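Local atomic coordinates of xylose isomerase domain protein (Alicyclobacillus acidocaldarius subsp. acidocaldarius, PDB entry 3U0H), a protein that is probably an isomerase of the xylose isomerase-like TIM-barrel family, although its substrate is not established. Residues Leu83-Ala94 with Val127-Met136. Numbering follows the deposited sequence.
Sequences LSLLPDRARLCA and VAVELLPLGM
Ala90 CB lies 3.6 Å from each of Leu131 CD2 and Leu134 CD1, where two neighbouring outer helices of the TIM barrel meet. These are helix 86-95, which leads to strand 100-104, and helix 113-131, which runs on through a 3-10 turn at 132-134 to strand 137-141. Segments 86-94 and 127-131 cross at -56° with axes 10.2 Å apart, and the methyl of Ala90 sits against the two leucine methyls, which are side by side. Selenomethionine Met136 adds its SE, 3.9 Å from Ala90 CB, and also reaches Ala94 CB. Toward the start of the contact, Leu86 CD2 meets Val127 CG1 at 3.7 Å, the two side chains running roughly perpendicular. Leu83, on the preceding helix 76-84 and with its CG swung anti to the backbone N (chi1 -180°), brings CD1 to 3.7 Å from Val127 CG2 and also against Glu130 CG. Glu130 is bent at chi2, and its OE1 comes within 3.5 Å of Pro87 CG. Leu134 forks over the other helix: CD1 reaches Ala90, while CD2 lies 4.1 Å from Arg91 CG, oblique to the guanidinium. Arg91 NH1 bonds Asp88 OD1 one turn back at 2.6 Å, on the anti side of the carboxylate and with a bent N-H...O angle of 131°. A leucine in place of Arg91 would probably leave Asp88, and Glu199 of the second subunit, without their shared cationic mate. Beneath the helices, Leu66 of strand 62-67 touches Ala90, and Val101 of strand 100-104 touches Leu131 and Met136. On the outer side the guanidinium links this helix to the oligomer interface, Arg91 NH2 forming a salt bridge with OE2 of Glu199 of the second subunit.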
# COMPACT_ATOMS: atom_id res chain seq x y z
N LEU A 83 -16.11 3.64 11.68
CA LEU A 83 -15.09 2.82 11.02
C LEU A 83 -14.19 2.13 12.05
O LEU A 83 -13.76 0.98 11.87
CB LEU A 83 -14.28 3.65 10.04
CG LEU A 83 -13.19 2.90 9.28
CD1 LEU A 83 -13.82 1.97 8.26
CD2 LEU A 83 -12.24 3.94 8.64
N SER A 84 -13.98 2.78 13.17
CA SER A 84 -13.17 2.19 14.23
C SER A 84 -13.83 1.07 14.91
O SER A 84 -13.17 0.21 15.50
CB SER A 84 -12.86 3.23 15.28
OG SER A 84 -11.69 3.87 14.81
N LEU A 85 -15.14 1.10 14.90
CA LEU A 85 -15.92 0.09 15.52
C LEU A 85 -16.17 -1.07 14.56
O LEU A 85 -16.68 -2.10 15.00
CB LEU A 85 -17.24 0.72 15.99
CG LEU A 85 -17.24 1.79 17.09
CD1 LEU A 85 -18.65 2.40 17.31
CD2 LEU A 85 -16.66 1.22 18.41
N LEU A 86 -15.80 -0.94 13.27
CA LEU A 86 -16.19 -1.98 12.30
C LEU A 86 -15.50 -3.34 12.50
O LEU A 86 -16.14 -4.39 12.41
CB LEU A 86 -15.99 -1.47 10.87
CG LEU A 86 -15.98 -2.48 9.73
CD1 LEU A 86 -17.34 -3.18 9.67
CD2 LEU A 86 -15.61 -1.84 8.41
N PRO A 87 -14.21 -3.34 12.81
CA PRO A 87 -13.53 -4.63 13.01
C PRO A 87 -14.14 -5.61 14.03
O PRO A 87 -14.36 -6.81 13.71
CB PRO A 87 -12.15 -4.19 13.43
CG PRO A 87 -11.94 -2.93 12.65
CD PRO A 87 -13.27 -2.22 12.76
N ASP A 88 -14.44 -5.14 15.24
CA ASP A 88 -15.10 -6.00 16.24
C ASP A 88 -16.49 -6.46 15.81
O ASP A 88 -16.84 -7.61 16.02
CB ASP A 88 -15.14 -5.35 17.63
CG ASP A 88 -13.72 -5.29 18.31
OD1 ASP A 88 -12.77 -6.00 17.84
OD2 ASP A 88 -13.55 -4.54 19.31
N ARG A 89 -17.25 -5.59 15.17
CA ARG A 89 -18.54 -5.99 14.58
C ARG A 89 -18.30 -7.00 13.45
O ARG A 89 -19.00 -8.02 13.36
CB ARG A 89 -19.34 -4.79 14.05
CG ARG A 89 -19.69 -3.80 15.12
CD ARG A 89 -20.39 -2.54 14.60
NE ARG A 89 -20.70 -1.68 15.72
CZ ARG A 89 -20.89 -0.37 15.68
NH1 ARG A 89 -21.17 0.25 16.81
NH2 ARG A 89 -20.81 0.33 14.56
N ALA A 90 -17.31 -6.75 12.61
CA ALA A 90 -17.02 -7.78 11.61
C ALA A 90 -16.53 -9.11 12.23
O ALA A 90 -16.86 -10.18 11.69
CB ALA A 90 -16.08 -7.30 10.55
N ARG A 91 -15.75 -9.08 13.32
CA ARG A 91 -15.24 -10.35 13.86
C ARG A 91 -16.41 -11.16 14.45
O ARG A 91 -16.45 -12.37 14.31
CB ARG A 91 -14.22 -10.12 14.95
CG ARG A 91 -12.87 -9.51 14.57
CD ARG A 91 -12.01 -9.17 15.81
NE ARG A 91 -10.73 -8.65 15.36
CZ ARG A 91 -10.35 -7.38 15.36
NH1 ARG A 91 -11.10 -6.41 15.88
NH2 ARG A 91 -9.18 -7.06 14.87
N LEU A 92 -17.36 -10.50 15.10
CA LEU A 92 -18.49 -11.18 15.69
C LEU A 92 -19.22 -11.85 14.52
O LEU A 92 -19.53 -13.01 14.58
CB LEU A 92 -19.38 -10.22 16.47
CG LEU A 92 -20.77 -10.80 16.85
CD1 LEU A 92 -20.66 -12.06 17.75
CD2 LEU A 92 -21.70 -9.75 17.49
N CYS A 93 -19.39 -11.16 13.40
CA CYS A 93 -20.15 -11.78 12.32
C CYS A 93 -19.38 -12.90 11.68
O CYS A 93 -19.99 -13.91 11.28
CB CYS A 93 -20.60 -10.76 11.28
SG CYS A 93 -21.85 -9.62 11.92
N ALA A 94 -18.05 -12.76 11.57
CA ALA A 94 -17.20 -13.88 11.05
C ALA A 94 -17.43 -15.19 11.85
O ALA A 94 -17.51 -16.27 11.28
CB ALA A 94 -15.69 -13.52 11.05
N VAL A 127 -12.94 1.21 4.43
CA VAL A 127 -13.70 0.09 4.94
C VAL A 127 -13.05 -1.23 4.51
O VAL A 127 -12.84 -2.11 5.36
CB VAL A 127 -15.15 0.18 4.51
CG1 VAL A 127 -15.92 -1.14 4.74
CG2 VAL A 127 -15.82 1.32 5.26
N ALA A 128 -12.70 -1.33 3.23
CA ALA A 128 -12.14 -2.56 2.70
C ALA A 128 -10.83 -2.88 3.37
O ALA A 128 -10.55 -4.01 3.69
CB ALA A 128 -11.90 -2.40 1.21
N VAL A 129 -10.01 -1.87 3.59
CA VAL A 129 -8.75 -2.03 4.30
C VAL A 129 -8.92 -2.54 5.73
O VAL A 129 -8.17 -3.42 6.14
CB VAL A 129 -7.91 -0.74 4.28
CG1 VAL A 129 -6.72 -0.82 5.27
CG2 VAL A 129 -7.45 -0.45 2.85
N GLU A 130 -9.92 -2.07 6.48
CA GLU A 130 -10.11 -2.57 7.86
C GLU A 130 -10.44 -4.04 7.79
O GLU A 130 -10.28 -4.76 8.79
CB GLU A 130 -11.23 -1.84 8.63
CG GLU A 130 -10.89 -0.41 9.01
CD GLU A 130 -9.62 -0.36 9.82
OE1 GLU A 130 -9.53 -1.16 10.77
OE2 GLU A 130 -8.70 0.40 9.49
N LEU A 131 -10.88 -4.51 6.63
CA LEU A 131 -11.37 -5.90 6.56
C LEU A 131 -10.32 -6.89 6.02
O LEU A 131 -10.52 -8.10 6.07
CB LEU A 131 -12.69 -5.99 5.79
CG LEU A 131 -13.92 -5.31 6.42
CD1 LEU A 131 -15.01 -5.23 5.34
CD2 LEU A 131 -14.47 -6.07 7.63
N LEU A 132 -9.21 -6.38 5.50
CA LEU A 132 -8.18 -7.26 4.95
C LEU A 132 -7.64 -8.25 5.99
O LEU A 132 -7.46 -9.37 5.62
CB LEU A 132 -7.02 -6.46 4.31
CG LEU A 132 -7.39 -5.66 3.05
CD1 LEU A 132 -6.30 -4.65 2.58
CD2 LEU A 132 -7.75 -6.65 1.93
N PRO A 133 -7.46 -7.86 7.30
CA PRO A 133 -6.92 -8.81 8.24
C PRO A 133 -7.84 -9.97 8.55
O PRO A 133 -7.35 -11.01 9.06
CB PRO A 133 -6.69 -8.00 9.51
CG PRO A 133 -6.69 -6.56 9.10
CD PRO A 133 -7.55 -6.49 7.88
N LEU A 134 -9.12 -9.81 8.22
CA LEU A 134 -10.14 -10.76 8.63
C LEU A 134 -10.43 -11.68 7.48
O LEU A 134 -11.18 -12.62 7.62
CB LEU A 134 -11.42 -10.01 9.03
CG LEU A 134 -11.23 -8.79 9.96
CD1 LEU A 134 -12.56 -8.07 10.26
CD2 LEU A 134 -10.48 -9.21 11.25
N GLY A 135 -9.83 -11.42 6.33
CA GLY A 135 -10.12 -12.25 5.17
C GLY A 135 -11.56 -12.05 4.71
O GLY A 135 -12.29 -13.00 4.44
N MSE A 136 -12.00 -10.82 4.67
CA MSE A 136 -13.39 -10.58 4.27
C MSE A 136 -13.41 -9.65 3.07
O MSE A 136 -12.51 -8.79 2.84
CB MSE A 136 -14.18 -10.06 5.45
CG MSE A 136 -14.53 -11.12 6.53
SE MSE A 136 -15.34 -10.32 8.14
CE MSE A 136 -17.25 -10.66 7.85